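Local structure of Cd1 (Flavonifractor plautii, 7D3A) at residues L41-C46 with H99-R104. The protein binds FMN and probably catalyses NAD(P)H-dependent redox reactions as a flavodoxin-like reductase. Sequence-based numbering, arbitrary orientation.
Sequences LHIEHC and HTITDR
R104 NH1 donates a hydrogen bond to the backbone E44 O at 3.2 Å. The N-H...O angle of 138° marks it as bent, and the donor stands 21° from the carbonyl plane while the oxygen lies clear of the guanidinium plane. With chi2 extended, R104 CD lies beside E44 O at 3.3 Å, and the bend at chi3 (57°) then carries the guanidinium on so that NH1 also comes up to that oxygen. From another direction T100 CG2 packs against E44 O at 3.5 Å; it stands anti to its own nitrogen, pointing the methyl at the loop. T100 OG1 lies 3.3 Å from H45 ND1 and also makes a weak hydrogen bond to G96 O one helical turn back. I43 sets its CG2 methyl beside the guanidinium, 3.8 Å from R104 NH1; its apolar contact is CD1 with I101 CG1 at 4.1 Å, the two side chains crossing nearly at right angles. At the far end C46 CB sits 3.6 Å from D103 CB. An alanine in place of R104 would probably leave E44 O without this donor and take away the arginine's share of the cover over I43 CG2 and C46 CB. In this flavodoxin-like domain, the loop after strand 32-37 is thus held to the C-terminal end of helix 96-103 mainly by carbon packing, together with a bent hydrogen bond from an arginine to a loop carbonyl, and no salt bridge.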
ATOM      1  N   LEU A  41     -15.727  11.181   1.890  1.00 37.62           N
ATOM      2  CA  LEU A  41     -16.117   9.780   1.776  1.00 37.39           C
ATOM      3  C   LEU A  41     -16.396   9.178   3.150  1.00 33.86           C
ATOM      4  O   LEU A  41     -15.807   9.577   4.154  1.00 35.87           O
ATOM      5  CB  LEU A  41     -15.024   8.966   1.072  1.00 27.53           C
ATOM      6  CG  LEU A  41     -15.106   8.943  -0.455  1.00 29.84           C
ATOM      7  CD1 LEU A  41     -15.380  10.312  -1.001  1.00 28.15           C
ATOM      8  CD2 LEU A  41     -13.840   8.369  -1.078  1.00 32.05           C
ATOM      9  N   HIS A  42     -17.303   8.210   3.186  1.00 32.15           N
ATOM     10  CA  HIS A  42     -17.582   7.442   4.392  1.00 33.16           C
ATOM     11  C   HIS A  42     -17.014   6.046   4.200  1.00 32.47           C
ATOM     12  O   HIS A  42     -17.478   5.288   3.339  1.00 33.27           O
ATOM     13  CB  HIS A  42     -19.077   7.384   4.686  1.00 42.76           C
ATOM     14  CG  HIS A  42     -19.423   6.476   5.825  1.00 60.95           C
ATOM     15  ND1 HIS A  42     -20.491   5.602   5.788  1.00 71.58           N
ATOM     16  CD2 HIS A  42     -18.836   6.303   7.034  1.00 60.05           C
ATOM     17  CE1 HIS A  42     -20.545   4.928   6.923  1.00 70.94           C
ATOM     18  NE2 HIS A  42     -19.550   5.335   7.696  1.00 66.93           N
ATOM     19  N   ILE A  43     -16.009   5.709   4.998  1.00 31.31           N
ATOM     20  CA  ILE A  43     -15.294   4.451   4.858  1.00 30.88           C
ATOM     21  C   ILE A  43     -15.204   3.825   6.235  1.00 31.92           C
ATOM     22  O   ILE A  43     -14.617   4.411   7.148  1.00 30.11           O
ATOM     23  CB  ILE A  43     -13.899   4.643   4.238  1.00 27.87           C
ATOM     24  CG1 ILE A  43     -14.035   5.312   2.867  1.00 33.97           C
ATOM     25  CG2 ILE A  43     -13.183   3.307   4.108  1.00 12.67           C
ATOM     26  CD1 ILE A  43     -12.766   5.350   2.079  1.00 40.92           C
ATOM     27  N   GLU A  44     -15.818   2.662   6.389  1.00 34.92           N
ATOM     28  CA  GLU A  44     -15.874   1.949   7.653  1.00 29.19           C
ATOM     29  C   GLU A  44     -14.611   1.124   7.845  1.00 31.29           C
ATOM     30  O   GLU A  44     -13.976   0.698   6.876  1.00 39.19           O
ATOM     31  CB  GLU A  44     -17.100   1.032   7.675  1.00 37.70           C
ATOM     32  CG  GLU A  44     -18.414   1.772   7.666  1.00 45.13           C
ATOM     33  CD  GLU A  44     -18.930   1.995   9.062  1.00 59.39           C
ATOM     34  OE1 GLU A  44     -18.484   1.260   9.974  1.00 67.74           O
ATOM     35  OE2 GLU A  44     -19.763   2.905   9.256  1.00 60.83           O
ATOM     36  N   HIS A  45     -14.257   0.884   9.106  1.00 31.13           N
ATOM     37  CA  HIS A  45     -13.116   0.033   9.412  1.00 29.56           C
ATOM     38  C   HIS A  45     -13.348  -1.398   8.912  1.00 34.28           C
ATOM     39  O   HIS A  45     -14.478  -1.853   8.726  1.00 36.85           O
ATOM     40  CB  HIS A  45     -12.842   0.020  10.916  1.00 18.32           C
ATOM     41  CG  HIS A  45     -12.429   1.351  11.477  1.00 22.43           C
ATOM     42  ND1 HIS A  45     -11.118   1.775  11.507  1.00 35.07           N
ATOM     43  CD2 HIS A  45     -13.147   2.332  12.072  1.00 26.08           C
ATOM     44  CE1 HIS A  45     -11.048   2.963  12.081  1.00 28.62           C
ATOM     45  NE2 HIS A  45     -12.267   3.328  12.424  1.00 24.68           N
ATOM     46  N   CYS A  46     -12.247  -2.118   8.706  1.00 46.81           N
ATOM     47  CA  CYS A  46     -12.279  -3.528   8.314  1.00 56.15           C
ATOM     48  C   CYS A  46     -12.626  -4.396   9.523  1.00 66.50           C
ATOM     49  O   CYS A  46     -11.814  -4.544  10.441  1.00 69.39           O
ATOM     50  CB  CYS A  46     -10.922  -3.925   7.727  1.00 55.36           C
ATOM     51  SG  CYS A  46     -10.767  -5.623   7.080  1.00 55.76           S
ATOM     52  N   HIS A  99      -4.540   3.302   6.689  1.00 34.88           N
ATOM     53  CA  HIS A  99      -4.414   1.911   7.113  1.00 19.48           C
ATOM     54  C   HIS A  99      -5.696   1.129   6.831  1.00 26.64           C
ATOM     55  O   HIS A  99      -5.643   0.005   6.318  1.00 23.05           O
ATOM     56  CB  HIS A  99      -4.069   1.853   8.601  1.00 20.41           C
ATOM     57  CG  HIS A  99      -2.650   2.209   8.902  1.00 30.97           C
ATOM     58  ND1 HIS A  99      -1.598   1.360   8.626  1.00 25.70           N
ATOM     59  CD2 HIS A  99      -2.106   3.322   9.449  1.00 36.18           C
ATOM     60  CE1 HIS A  99      -0.467   1.944   8.980  1.00 31.16           C
ATOM     61  NE2 HIS A  99      -0.746   3.136   9.479  1.00 31.55           N
ATOM     62  N   THR A 100      -6.858   1.713   7.161  1.00 20.06           N
ATOM     63  CA  THR A 100      -8.142   1.081   6.874  1.00 18.59           C
ATOM     64  C   THR A 100      -8.283   0.754   5.389  1.00 27.20           C
ATOM     65  O   THR A 100      -8.657  -0.367   5.023  1.00 32.34           O
ATOM     66  CB  THR A 100      -9.286   1.993   7.332  1.00 20.12           C
ATOM     67  OG1 THR A 100      -9.387   1.962   8.761  1.00 21.46           O
ATOM     68  CG2 THR A 100     -10.611   1.546   6.716  1.00 14.35           C
ATOM     69  N   ILE A 101      -8.011   1.733   4.518  1.00 28.96           N
ATOM     70  CA  ILE A 101      -8.038   1.497   3.073  1.00 30.10           C
ATOM     71  C   ILE A 101      -7.055   0.392   2.670  1.00 31.39           C
ATOM     72  O   ILE A 101      -7.309  -0.358   1.719  1.00 38.37           O
ATOM     73  CB  ILE A 101      -7.757   2.813   2.318  1.00 25.87           C
ATOM     74  CG1 ILE A 101      -8.958   3.753   2.401  1.00 25.51           C
ATOM     75  CG2 ILE A 101      -7.367   2.548   0.872  1.00 23.78           C
ATOM     76  CD1 ILE A 101      -8.607   5.202   2.034  1.00 17.73           C
ATOM     77  N   THR A 102      -5.921   0.270   3.374  1.00 29.20           N
ATOM     78  CA  THR A 102      -5.012  -0.846   3.122  1.00 27.08           C
ATOM     79  C   THR A 102      -5.631  -2.163   3.576  1.00 33.52           C
ATOM     80  O   THR A 102      -5.631  -3.148   2.829  1.00 40.92           O
ATOM     81  CB  THR A 102      -3.659  -0.619   3.812  1.00 25.77           C
ATOM     82  OG1 THR A 102      -3.037   0.554   3.290  1.00 23.58           O
ATOM     83  CG2 THR A 102      -2.717  -1.808   3.587  1.00 10.68           C
ATOM     84  N   ASP A 103      -6.179  -2.198   4.796  1.00 32.65           N
ATOM     85  CA  ASP A 103      -6.938  -3.364   5.256  1.00 23.23           C
ATOM     86  C   ASP A 103      -7.999  -3.776   4.235  1.00 31.59           C
ATOM     87  O   ASP A 103      -8.154  -4.959   3.914  1.00 28.27           O
ATOM     88  CB  ASP A 103      -7.615  -3.078   6.600  1.00 18.13           C
ATOM     89  CG  ASP A 103      -6.634  -2.776   7.740  1.00 35.07           C
ATOM     90  OD1 ASP A 103      -5.412  -2.967   7.593  1.00 45.58           O
ATOM     91  OD2 ASP A 103      -7.111  -2.350   8.815  1.00 46.13           O
ATOM     92  N   ARG A 104      -8.742  -2.810   3.713  1.00 32.77           N
ATOM     93  CA  ARG A 104      -9.873  -3.160   2.871  1.00 28.49           C
ATOM     94  C   ARG A 104      -9.469  -3.488   1.442  1.00 31.29           C
ATOM     95  O   ARG A 104     -10.332  -3.866   0.638  1.00 27.07           O
ATOM     96  CB  ARG A 104     -10.906  -2.031   2.958  1.00 23.76           C
ATOM     97  CG  ARG A 104     -11.446  -2.007   4.387  1.00 27.58           C
ATOM     98  CD  ARG A 104     -12.742  -1.296   4.584  1.00 31.85           C
ATOM     99  NE  ARG A 104     -13.806  -1.823   3.747  1.00 32.04           N
ATOM    100  CZ  ARG A 104     -14.920  -1.153   3.487  1.00 29.89           C
ATOM    101  NH1 ARG A 104     -15.114   0.058   4.003  1.00 29.36           N
ATOM    102  NH2 ARG A 104     -15.831  -1.691   2.702  1.00 25.54           N
TER